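Local coordinates for protein geranyltranstransferase (PDB 4WK5) that probably joins isoprenoid diphosphates into longer prenyl chains, as a magnesium-dependent member of the FPP/GGPP synthase family, at residues T27-R30 / R31-E34; V73-E76 / R77-V81; V178-M181 / Y182-T186; G253-K256 / A257-A261. All blocks are in the same frame, centred on the assembly; numbering follows the deposited sequence.

All four are local contacts along the chain of an all-helical fold, three within a helix and interaction 2 at a helix start, and they differ in what their side chains face. Interactions 1 to 3 are partly buried. Interactions 1 and 2 lie on neighbouring helices, 23-36 and 75-96, with centres about 13 Å apart, and share one charged cluster in which Arg31 meets Glu76 and Asp80. Interaction 3, on helix 175-201, lies on the opposite side of the chain's centre and is built mainly from sulfur, aromatic and aliphatic groups reaching neighbouring helices and the second subunit. Interaction 4, on helix 248-274, is a surface turn with paired glutamines; it touches interaction 3 through Leu260 and Glu179.

Interaction 1: T27-R30 / R31-E34; sequences TIER and RIEE
Arg30 and Glu34 form an i to i+4 salt bridge on helix 23-36, one of the helices of the all-helical isoprenoid synthase fold. The contact is made over a face: Glu34 OE2 sits above the centre of the Arg30 guanidinium, 3.4 Å from Arg30 NE, and the carboxylate plane is turned 60° from that of the guanidinium. No N-H points at the oxygen, so the attraction is one of charge alone. Arg30 reaches this place because CG stands anti to the backbone N (chi1 174°) and the chain then bends at chi2, sending the guanidinium along the helix toward Glu34.

The other oxygen of Glu34 faces Arg31, where OE1 lies 3.9 Å from Arg31 NE, a long ion pair that makes the three residues a small network. Arg31 has stronger partners beyond its own helix: its guanidinium bridges to Asp80 and Glu76 on helix 75-96. Farther round the helix, Ile32 CG2 packs 3.5 Å from Glu29 O, while Ile28 packs on helix 59-70, and Ile32 on helices 75-96 and 43-53. The end of Glu29 is held by Lys25 and Arg58, and that of Glu33 by Thr53. Beneath these groups run regular i to i+4 backbone bonds, among them Ile32 N to Ile28 O at 2.9 Å and, between the same two residues as the salt bridge, Glu34 N to Arg30 O at 3.2 Å.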
loop_
_atom_site.group_PDB
_atom_site.type_symbol
_atom_site.label_atom_id
_atom_site.label_comp_id
_atom_site.label_asym_id
_atom_site.label_seq_id
_atom_site.Cartn_x
_atom_site.Cartn_y
_atom_site.Cartn_z
ATOM N N THR A 27 6.385 23.704 -7.253
ATOM C CA THR A 27 5.190 23.458 -6.450
ATOM C C THR A 27 5.121 21.999 -6.006
ATOM O O THR A 27 4.847 21.703 -4.833
ATOM C CB THR A 27 3.917 23.827 -7.223
ATOM O OG1 THR A 27 3.907 25.240 -7.437
ATOM C CG2 THR A 27 2.673 23.425 -6.441
ATOM N N ILE A 28 5.421 21.098 -6.935
ATOM C CA ILE A 28 5.450 19.666 -6.629
ATOM C C ILE A 28 6.538 19.352 -5.596
ATOM O O ILE A 28 6.280 18.644 -4.622
ATOM C CB ILE A 28 5.665 18.825 -7.903
ATOM C CG1 ILE A 28 4.437 18.939 -8.816
ATOM C CG2 ILE A 28 5.913 17.353 -7.552
ATOM C CD1 ILE A 28 4.717 18.548 -10.258
ATOM N N GLU A 29 7.742 19.879 -5.788
ATOM C CA GLU A 29 8.843 19.579 -4.868
ATOM C C GLU A 29 8.570 20.095 -3.461
ATOM O O GLU A 29 8.898 19.435 -2.467
ATOM C CB GLU A 29 10.161 20.160 -5.384
ATOM C CG GLU A 29 10.565 19.634 -6.764
ATOM C CD GLU A 29 11.074 18.192 -6.735
ATOM O OE1 GLU A 29 11.181 17.594 -5.635
ATOM O OE2 GLU A 29 11.356 17.654 -7.822
ATOM N N ARG A 30 7.993 21.290 -3.386
ATOM C CA ARG A 30 7.631 21.900 -2.112
ATOM C C ARG A 30 6.632 21.046 -1.346
ATOM O O ARG A 30 6.816 20.756 -0.157
ATOM C CB ARG A 30 7.050 23.294 -2.353
ATOM C CG ARG A 30 6.486 23.983 -1.117
ATOM C CD ARG A 30 7.563 24.260 -0.093
ATOM N NE ARG A 30 7.092 25.187 0.935
ATOM C CZ ARG A 30 7.525 25.197 2.192
ATOM N NH1 ARG A 30 8.433 24.314 2.591
ATOM N NH2 ARG A 30 7.045 26.088 3.052
ATOM N N ARG A 31 5.566 20.638 -2.027
ATOM C CA ARG A 31 4.542 19.873 -1.341
ATOM C C ARG A 31 5.049 18.481 -0.958
ATOM O O ARG A 31 4.780 18.005 0.148
ATOM C CB ARG A 31 3.280 19.752 -2.197
ATOM C CG ARG A 31 2.219 18.874 -1.545
ATOM C CD ARG A 31 1.681 19.481 -0.245
ATOM N NE ARG A 31 0.822 20.628 -0.511
ATOM C CZ ARG A 31 -0.473 20.537 -0.796
ATOM N NH1 ARG A 31 -1.060 19.349 -0.856
ATOM N NH2 ARG A 31 -1.179 21.635 -1.031
ATOM N N ILE A 32 5.790 17.825 -1.848
ATOM C CA ILE A 32 6.179 16.454 -1.540
ATOM C C ILE A 32 7.209 16.436 -0.387
ATOM O O ILE A 32 7.191 15.518 0.435
ATOM C CB ILE A 32 6.693 15.689 -2.805
ATOM C CG1 ILE A 32 6.589 14.174 -2.581
ATOM C CG2 ILE A 32 8.092 16.127 -3.232
ATOM C CD1 ILE A 32 6.909 13.335 -3.820
ATOM N N GLU A 33 8.069 17.448 -0.293
ATOM C CA GLU A 33 9.020 17.463 0.817
ATOM C C GLU A 33 8.330 17.746 2.149
ATOM O O GLU A 33 8.782 17.281 3.197
ATOM C CB GLU A 33 10.127 18.482 0.578
ATOM C CG GLU A 33 11.123 18.076 -0.505
ATOM C CD GLU A 33 11.883 16.773 -0.214
ATOM O OE1 GLU A 33 11.794 16.232 0.904
ATOM O OE2 GLU A 33 12.612 16.311 -1.110
ATOM N N GLU A 34 7.243 18.508 2.111
ATOM C CA GLU A 34 6.452 18.741 3.319
ATOM C C GLU A 34 5.889 17.427 3.856
ATOM O O GLU A 34 5.898 17.180 5.076
ATOM C CB GLU A 34 5.307 19.725 3.054
ATOM C CG GLU A 34 5.742 21.159 2.934
ATOM C CD GLU A 34 4.600 22.087 2.558
ATOM O OE1 GLU A 34 3.522 21.589 2.164
ATOM O OE2 GLU A 34 4.782 23.318 2.672
#

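Interaction 2: V73-E76 / R77-V81; sequences VEEE and RLVDV
Val73 and Leu78 meet as a hydrophobic staple at the start of helix 75-96: Val73, the residue before the N-cap Glu74, packs against Leu78, the fourth residue of the helix. Val73 CG1 lies 3.7 Å from Leu78 CD1, and the pair is set among Leu200 on one helix and Val64 and Leu65 on another. A second apolar touch joins the aliphatic part of Glu75 to Val79, with Glu75 CG 4.0 Å from Val79 CG2.

The first backbone bond is weak, Leu78 N to Glu74 O at 3.4 Å, whereas the next, Val79 N to Glu75 O, measures 2.8 Å.

The charged contact is between like groups. Glu76, with CG anti to its N (chi1 180°) and a bend at chi2, brings its carboxylate toward that of Asp80, the two planes 74° apart. Arg31 of helix 23-36 pairs with both acids and so probably offsets their repulsion. With an asparagine in place of Asp80, Arg31 would probably lose the charge of one of its two carboxylate partners on helix 75-96, keeping that of Glu76. The closest approach of the two carboxylates is Glu76 OE2 to Asp80 OD1, at 3.5 Å.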
loop_
_atom_site.group_PDB
_atom_site.type_symbol
_atom_site.label_atom_id
_atom_site.label_comp_id
_atom_site.label_asym_id
_atom_site.label_seq_id
_atom_site.Cartn_x
_atom_site.Cartn_y
_atom_site.Cartn_z
ATOM N N VAL A 73 -9.315 22.561 -13.558
ATOM C CA VAL A 73 -9.444 21.992 -12.226
ATOM C C VAL A 73 -8.743 22.887 -11.210
ATOM O O VAL A 73 -7.650 23.406 -11.456
ATOM C CB VAL A 73 -8.867 20.561 -12.147
ATOM C CG1 VAL A 73 -8.743 20.105 -10.706
ATOM C CG2 VAL A 73 -9.741 19.592 -12.948
ATOM N N GLU A 74 -9.419 23.078 -10.083
ATOM C CA GLU A 74 -8.890 23.771 -8.918
ATOM C C GLU A 74 -7.523 23.224 -8.523
ATOM O O GLU A 74 -7.357 22.013 -8.383
ATOM C CB GLU A 74 -9.861 23.643 -7.735
ATOM C CG GLU A 74 -10.585 22.290 -7.595
ATOM C CD GLU A 74 -11.663 22.021 -8.650
ATOM O OE1 GLU A 74 -11.859 22.862 -9.557
ATOM O OE2 GLU A 74 -12.305 20.949 -8.571
ATOM N N GLU A 75 -6.558 24.119 -8.332
ATOM C CA GLU A 75 -5.167 23.736 -8.109
ATOM C C GLU A 75 -4.932 22.819 -6.899
ATOM O O GLU A 75 -4.146 21.878 -6.988
ATOM C CB GLU A 75 -4.313 25.000 -7.968
ATOM C CG GLU A 75 -2.807 24.752 -7.923
ATOM C CD GLU A 75 -2.221 24.379 -9.273
ATOM O OE1 GLU A 75 -2.990 24.125 -10.226
ATOM O OE2 GLU A 75 -0.977 24.340 -9.379
ATOM N N GLU A 76 -5.619 23.079 -5.787
ATOM C CA GLU A 76 -5.306 22.415 -4.520
ATOM C C GLU A 76 -5.536 20.906 -4.548
ATOM O O GLU A 76 -4.654 20.131 -4.165
ATOM C CB GLU A 76 -6.116 23.042 -3.380
ATOM C CG GLU A 76 -5.860 22.407 -2.016
ATOM C CD GLU A 76 -4.378 22.272 -1.679
ATOM O OE1 GLU A 76 -3.598 23.203 -1.975
ATOM O OE2 GLU A 76 -3.994 21.228 -1.111
ATOM N N ARG A 77 -6.721 20.499 -4.992
ATOM C CA ARG A 77 -7.043 19.082 -5.121
ATOM C C ARG A 77 -6.157 18.432 -6.180
ATOM O O ARG A 77 -5.812 17.256 -6.080
ATOM C CB ARG A 77 -8.521 18.887 -5.474
ATOM C CG ARG A 77 -9.484 19.193 -4.335
ATOM C CD ARG A 77 -10.887 18.699 -4.659
ATOM N NE ARG A 77 -11.547 18.118 -3.491
ATOM C CZ ARG A 77 -12.601 18.651 -2.882
ATOM N NH1 ARG A 77 -13.134 18.047 -1.827
ATOM N NH2 ARG A 77 -13.127 19.782 -3.328
ATOM N N LEU A 78 -5.791 19.210 -7.191
ATOM C CA LEU A 78 -4.922 18.723 -8.256
ATOM C C LEU A 78 -3.529 18.419 -7.685
ATOM O O LEU A 78 -2.921 17.388 -7.998
ATOM C CB LEU A 78 -4.838 19.756 -9.382
ATOM C CG LEU A 78 -4.542 19.370 -10.827
ATOM C CD1 LEU A 78 -5.570 18.387 -11.369
ATOM C CD2 LEU A 78 -4.503 20.636 -11.676
ATOM N N VAL A 79 -3.027 19.322 -6.845
ATOM C CA VAL A 79 -1.704 19.141 -6.240
ATOM C C VAL A 79 -1.665 17.867 -5.398
ATOM O O VAL A 79 -0.699 17.105 -5.468
ATOM C CB VAL A 79 -1.309 20.358 -5.376
ATOM C CG1 VAL A 79 -0.088 20.040 -4.511
ATOM C CG2 VAL A 79 -1.059 21.575 -6.263
ATOM N N ASP A 80 -2.728 17.628 -4.630
ATOM C CA ASP A 80 -2.855 16.407 -3.831
ATOM C C ASP A 80 -2.726 15.136 -4.662
ATOM O O ASP A 80 -1.983 14.219 -4.283
ATOM C CB ASP A 80 -4.193 16.380 -3.088
ATOM C CG ASP A 80 -4.252 17.377 -1.953
ATOM O OD1 ASP A 80 -3.181 17.802 -1.474
ATOM O OD2 ASP A 80 -5.378 17.727 -1.542
ATOM N N VAL A 81 -3.442 15.091 -5.787
ATOM C CA VAL A 81 -3.400 13.960 -6.701
ATOM C C VAL A 81 -2.006 13.829 -7.299
ATOM O O VAL A 81 -1.457 12.724 -7.354
ATOM C CB VAL A 81 -4.448 14.098 -7.847
ATOM C CG1 VAL A 81 -4.316 12.969 -8.858
ATOM C CG2 VAL A 81 -5.856 14.126 -7.262
#

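Interaction 3: V178-M181 / Y182-T186; sequences VEKM and YSFKT
Met181 and Tyr182 make a Met-aromatic contact on helix 175-201 of the all-helical prenyl synthase fold. Followed outward, Met181 begins with CB 3.2 Å from Tyr182 N. CG is anti to the backbone N (chi1 -179°), and bends at chi2 and chi3 bring SD and CE to the Tyr182 ring. SD lies 5.0 Å from the centroid of that ring, obliquely placed, and is also 4.0 Å from Lys185 CD. The terminal CE comes to the ring edge, near its plane, 3.5 Å from Tyr182 CE1. That same ring atom also receives Val178 CG1, at 3.8 Å, so two aliphatic groups border the tyrosine, whose OH bonds to Leu248 N.

Elsewhere on the helix the exposed Lys180 crosses the buried Phe184, its CE 3.4 Å from Phe184 CE1. The Phe184 ring also packs on Leu158 and Met162 and meets Phe40 of the second subunit with planes about 75° apart. With an alanine in place of Phe184 the ring is gone, and Phe40 of the second subunit and the Lys180 chain would probably be left without their aromatic partner. A water at the ring's edge, in plane, takes a weak bond from Lys180 NZ and is held more closely by Ser183, whose OG lies 2.7 Å from the water oxygen.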
loop_
_atom_site.group_PDB
_atom_site.type_symbol
_atom_site.label_atom_id
_atom_site.label_comp_id
_atom_site.label_asym_id
_atom_site.label_seq_id
_atom_site.Cartn_x
_atom_site.Cartn_y
_atom_site.Cartn_z
ATOM N N VAL A 178 3.860 -9.369 -23.449
ATOM C CA VAL A 178 4.812 -8.322 -23.076
ATOM C C VAL A 178 4.137 -6.949 -23.150
ATOM O O VAL A 178 4.308 -6.122 -22.249
ATOM C CB VAL A 178 6.085 -8.365 -23.951
ATOM C CG1 VAL A 178 7.002 -7.202 -23.615
ATOM C CG2 VAL A 178 6.813 -9.684 -23.715
ATOM N N GLU A 179 3.342 -6.710 -24.195
ATOM C CA GLU A 179 2.646 -5.420 -24.287
ATOM C C GLU A 179 1.647 -5.242 -23.127
ATOM O O GLU A 179 1.475 -4.135 -22.612
ATOM C CB GLU A 179 1.926 -5.274 -25.636
ATOM C CG GLU A 179 1.131 -3.972 -25.722
ATOM C CD GLU A 179 1.118 -3.349 -27.106
ATOM O OE1 GLU A 179 1.509 -4.033 -28.080
ATOM O OE2 GLU A 179 0.719 -2.166 -27.208
ATOM N N LYS A 180 1.016 -6.333 -22.702
ATOM C CA LYS A 180 0.092 -6.291 -21.572
ATOM C C LYS A 180 0.839 -5.878 -20.297
ATOM O O LYS A 180 0.348 -5.085 -19.482
ATOM C CB LYS A 180 -0.579 -7.657 -21.384
ATOM C CG LYS A 180 -1.627 -7.716 -20.283
ATOM C CD LYS A 180 -2.833 -6.848 -20.613
ATOM C CE LYS A 180 -4.027 -7.205 -19.731
ATOM N NZ LYS A 180 -5.237 -6.392 -20.051
ATOM N N MET A 181 2.036 -6.428 -20.137
ATOM C CA MET A 181 2.876 -6.085 -19.009
ATOM C C MET A 181 3.239 -4.591 -19.017
ATOM O O MET A 181 3.241 -3.940 -17.968
ATOM C CB MET A 181 4.132 -6.964 -19.008
ATOM C CG MET A 181 5.083 -6.700 -17.847
ATOM S SD MET A 181 6.318 -5.457 -18.263
ATOM C CE MET A 181 7.277 -6.399 -19.468
ATOM N N TYR A 182 3.544 -4.045 -20.193
ATOM C CA TYR A 182 3.834 -2.609 -20.298
ATOM C C TYR A 182 2.609 -1.808 -19.894
ATOM O O TYR A 182 2.701 -0.803 -19.204
ATOM C CB TYR A 182 4.248 -2.221 -21.723
ATOM C CG TYR A 182 5.709 -2.476 -22.033
ATOM C CD1 TYR A 182 6.342 -3.638 -21.607
ATOM C CD2 TYR A 182 6.446 -1.562 -22.783
ATOM C CE1 TYR A 182 7.677 -3.866 -21.889
ATOM C CE2 TYR A 182 7.770 -1.785 -23.071
ATOM C CZ TYR A 182 8.381 -2.935 -22.624
ATOM O OH TYR A 182 9.708 -3.160 -22.913
ATOM N N SER A 183 1.460 -2.255 -20.371
ATOM C CA SER A 183 0.204 -1.575 -20.082
ATOM C C SER A 183 -0.070 -1.521 -18.590
ATOM O O SER A 183 -0.495 -0.494 -18.066
ATOM C CB SER A 183 -0.951 -2.278 -20.790
ATOM O OG SER A 183 -2.190 -1.755 -20.362
ATOM N N PHE A 184 0.180 -2.631 -17.907
ATOM C CA PHE A 184 -0.053 -2.692 -16.468
ATOM C C PHE A 184 1.034 -1.974 -15.667
ATOM O O PHE A 184 0.744 -1.213 -14.731
ATOM C CB PHE A 184 -0.129 -4.143 -15.986
ATOM C CG PHE A 184 -1.487 -4.787 -16.156
ATOM C CD1 PHE A 184 -2.382 -4.337 -17.110
ATOM C CD2 PHE A 184 -1.862 -5.822 -15.320
ATOM C CE1 PHE A 184 -3.629 -4.940 -17.253
ATOM C CE2 PHE A 184 -3.115 -6.431 -15.454
ATOM C CZ PHE A 184 -3.992 -5.986 -16.420
ATOM N N LYS A 185 2.292 -2.218 -16.019
ATOM C CA LYS A 185 3.403 -1.745 -15.192
ATOM C C LYS A 185 3.661 -0.243 -15.300
ATOM O O LYS A 185 4.098 0.398 -14.327
ATOM C CB LYS A 185 4.674 -2.519 -15.563
ATOM C CG LYS A 185 5.934 -2.120 -14.812
ATOM C CD LYS A 185 7.158 -2.636 -15.574
ATOM C CE LYS A 185 8.454 -2.058 -15.033
ATOM N NZ LYS A 185 8.683 -2.430 -13.615
ATOM N N THR A 186 3.398 0.314 -16.480
ATOM C CA THR A 186 3.688 1.717 -16.758
ATOM C C THR A 186 2.449 2.469 -17.256
ATOM O O THR A 186 2.163 3.593 -16.820
ATOM C CB THR A 186 4.813 1.843 -17.807
ATOM O OG1 THR A 186 5.961 1.128 -17.331
ATOM C CG2 THR A 186 5.185 3.312 -18.043
HETATM O O HOH W 1 -4.486 -3.055 -19.979
#

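Interaction 4: G253-K256 / A257-A261; sequences GVQK and AKQLA
Ala257 N bonds to Gly253 O at 3.1 Å, the first of four i to i+4 backbone bonds that carry helix 248-274 past a kink, where the N atoms of Val254 and Gln255 have no bond to the preceding turn. Gly253 has a positive phi of 83°, a conformation in which a side chain would collide with the preceding carbonyl oxygen, which explains the glycine. After it the turn becomes regular: Lys258 N reaches Val254 O, Gln259 N reaches Gln255 O and Leu260 N reaches Lys256 O, each at 3.0 Å.

The side chains add little polar binding to this scaffold. Ala257 is the buried residue among those that touch here; its CB presses on Gly253 O at 3.2 Å and it also packs on Val249, about two turns earlier. On the outer side Gln255 and Gln259 run side by side in the same direction, both extended beyond CG, with their amide planes 66° apart. Gln255 has CG anti to the backbone N (chi1 -172°), which carries its chain out beside that of Gln259. Elsewhere Val254 and Lys258 rest on Leu225 of helix 206-229, and the amine of Lys258 pairs with Asp262 farther along its own helix. This is therefore a surface turn that touches helix 206-229 through Val254 and Lys258. As modelled, Gln259 NE2 stands 3.9 Å from Gln255 CG and 3.8 Å from Gln255 NE2.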
loop_
_atom_site.group_PDB
_atom_site.type_symbol
_atom_site.label_atom_id
_atom_site.label_comp_id
_atom_site.label_asym_id
_atom_site.label_seq_id
_atom_site.Cartn_x
_atom_site.Cartn_y
_atom_site.Cartn_z
ATOM N N GLY A 253 12.335 -6.193 -31.961
ATOM C CA GLY A 253 13.506 -5.584 -32.556
ATOM C C GLY A 253 13.426 -4.075 -32.431
ATOM O O GLY A 253 12.352 -3.529 -32.179
ATOM N N VAL A 254 14.554 -3.400 -32.619
ATOM C CA VAL A 254 14.633 -1.956 -32.408
ATOM C C VAL A 254 13.723 -1.158 -33.353
ATOM O O VAL A 254 13.016 -0.250 -32.918
ATOM C CB VAL A 254 16.089 -1.447 -32.559
ATOM C CG1 VAL A 254 16.130 0.071 -32.569
ATOM C CG2 VAL A 254 16.970 -1.995 -31.431
ATOM N N GLN A 255 13.728 -1.499 -34.640
ATOM C CA GLN A 255 12.944 -0.728 -35.612
ATOM C C GLN A 255 11.444 -0.796 -35.351
ATOM O O GLN A 255 10.767 0.239 -35.305
ATOM C CB GLN A 255 13.235 -1.198 -37.041
ATOM C CG GLN A 255 12.599 -0.314 -38.116
ATOM C CD GLN A 255 12.880 -0.798 -39.529
ATOM O OE1 GLN A 255 13.317 -1.930 -39.740
ATOM N NE2 GLN A 255 12.626 0.065 -40.507
ATOM N N LYS A 256 10.920 -2.007 -35.185
ATOM C CA LYS A 256 9.485 -2.176 -34.968
ATOM C C LYS A 256 9.047 -1.614 -33.610
ATOM O O LYS A 256 7.955 -1.051 -33.497
ATOM C CB LYS A 256 9.094 -3.649 -35.084
ATOM C CG LYS A 256 9.080 -4.172 -36.520
ATOM C CD LYS A 256 8.704 -5.649 -36.565
ATOM C CE LYS A 256 8.977 -6.251 -37.943
ATOM N NZ LYS A 256 8.830 -7.736 -37.952
ATOM N N ALA A 257 9.887 -1.764 -32.586
ATOM C CA ALA A 257 9.561 -1.224 -31.259
ATOM C C ALA A 257 9.484 0.305 -31.293
ATOM O O ALA A 257 8.551 0.905 -30.752
ATOM C CB ALA A 257 10.590 -1.688 -30.215
ATOM N N LYS A 258 10.459 0.937 -31.936
ATOM C CA LYS A 258 10.468 2.394 -32.034
ATOM C C LYS A 258 9.271 2.879 -32.856
ATOM O O LYS A 258 8.652 3.895 -32.529
ATOM C CB LYS A 258 11.774 2.896 -32.659
ATOM C CG LYS A 258 11.829 4.411 -32.805
ATOM C CD LYS A 258 13.216 4.907 -33.171
ATOM C CE LYS A 258 13.273 6.426 -33.142
ATOM N NZ LYS A 258 12.435 7.044 -34.210
ATOM N N GLN A 259 8.946 2.145 -33.920
ATOM C CA GLN A 259 7.798 2.484 -34.762
ATOM C C GLN A 259 6.506 2.465 -33.963
ATOM O O GLN A 259 5.645 3.333 -34.139
ATOM C CB GLN A 259 7.678 1.520 -35.941
ATOM C CG GLN A 259 8.346 1.990 -37.217
ATOM C CD GLN A 259 8.263 0.949 -38.315
ATOM O OE1 GLN A 259 7.397 0.072 -38.286
ATOM N NE2 GLN A 259 9.163 1.041 -39.290
ATOM N N LEU A 260 6.365 1.462 -33.100
ATOM C CA LEU A 260 5.184 1.350 -32.248
ATOM C C LEU A 260 5.106 2.517 -31.279
ATOM O O LEU A 260 4.042 3.125 -31.109
ATOM C CB LEU A 260 5.187 0.030 -31.477
ATOM C CG LEU A 260 3.924 -0.248 -30.657
ATOM C CD1 LEU A 260 2.713 -0.312 -31.576
ATOM C CD2 LEU A 260 4.070 -1.530 -29.856
ATOM N N ALA A 261 6.232 2.824 -30.644
ATOM C CA ALA A 261 6.290 3.926 -29.686
ATOM C C ALA A 261 5.975 5.250 -30.368
ATOM O O ALA A 261 5.206 6.069 -29.851
ATOM C CB ALA A 261 7.661 3.981 -29.015
#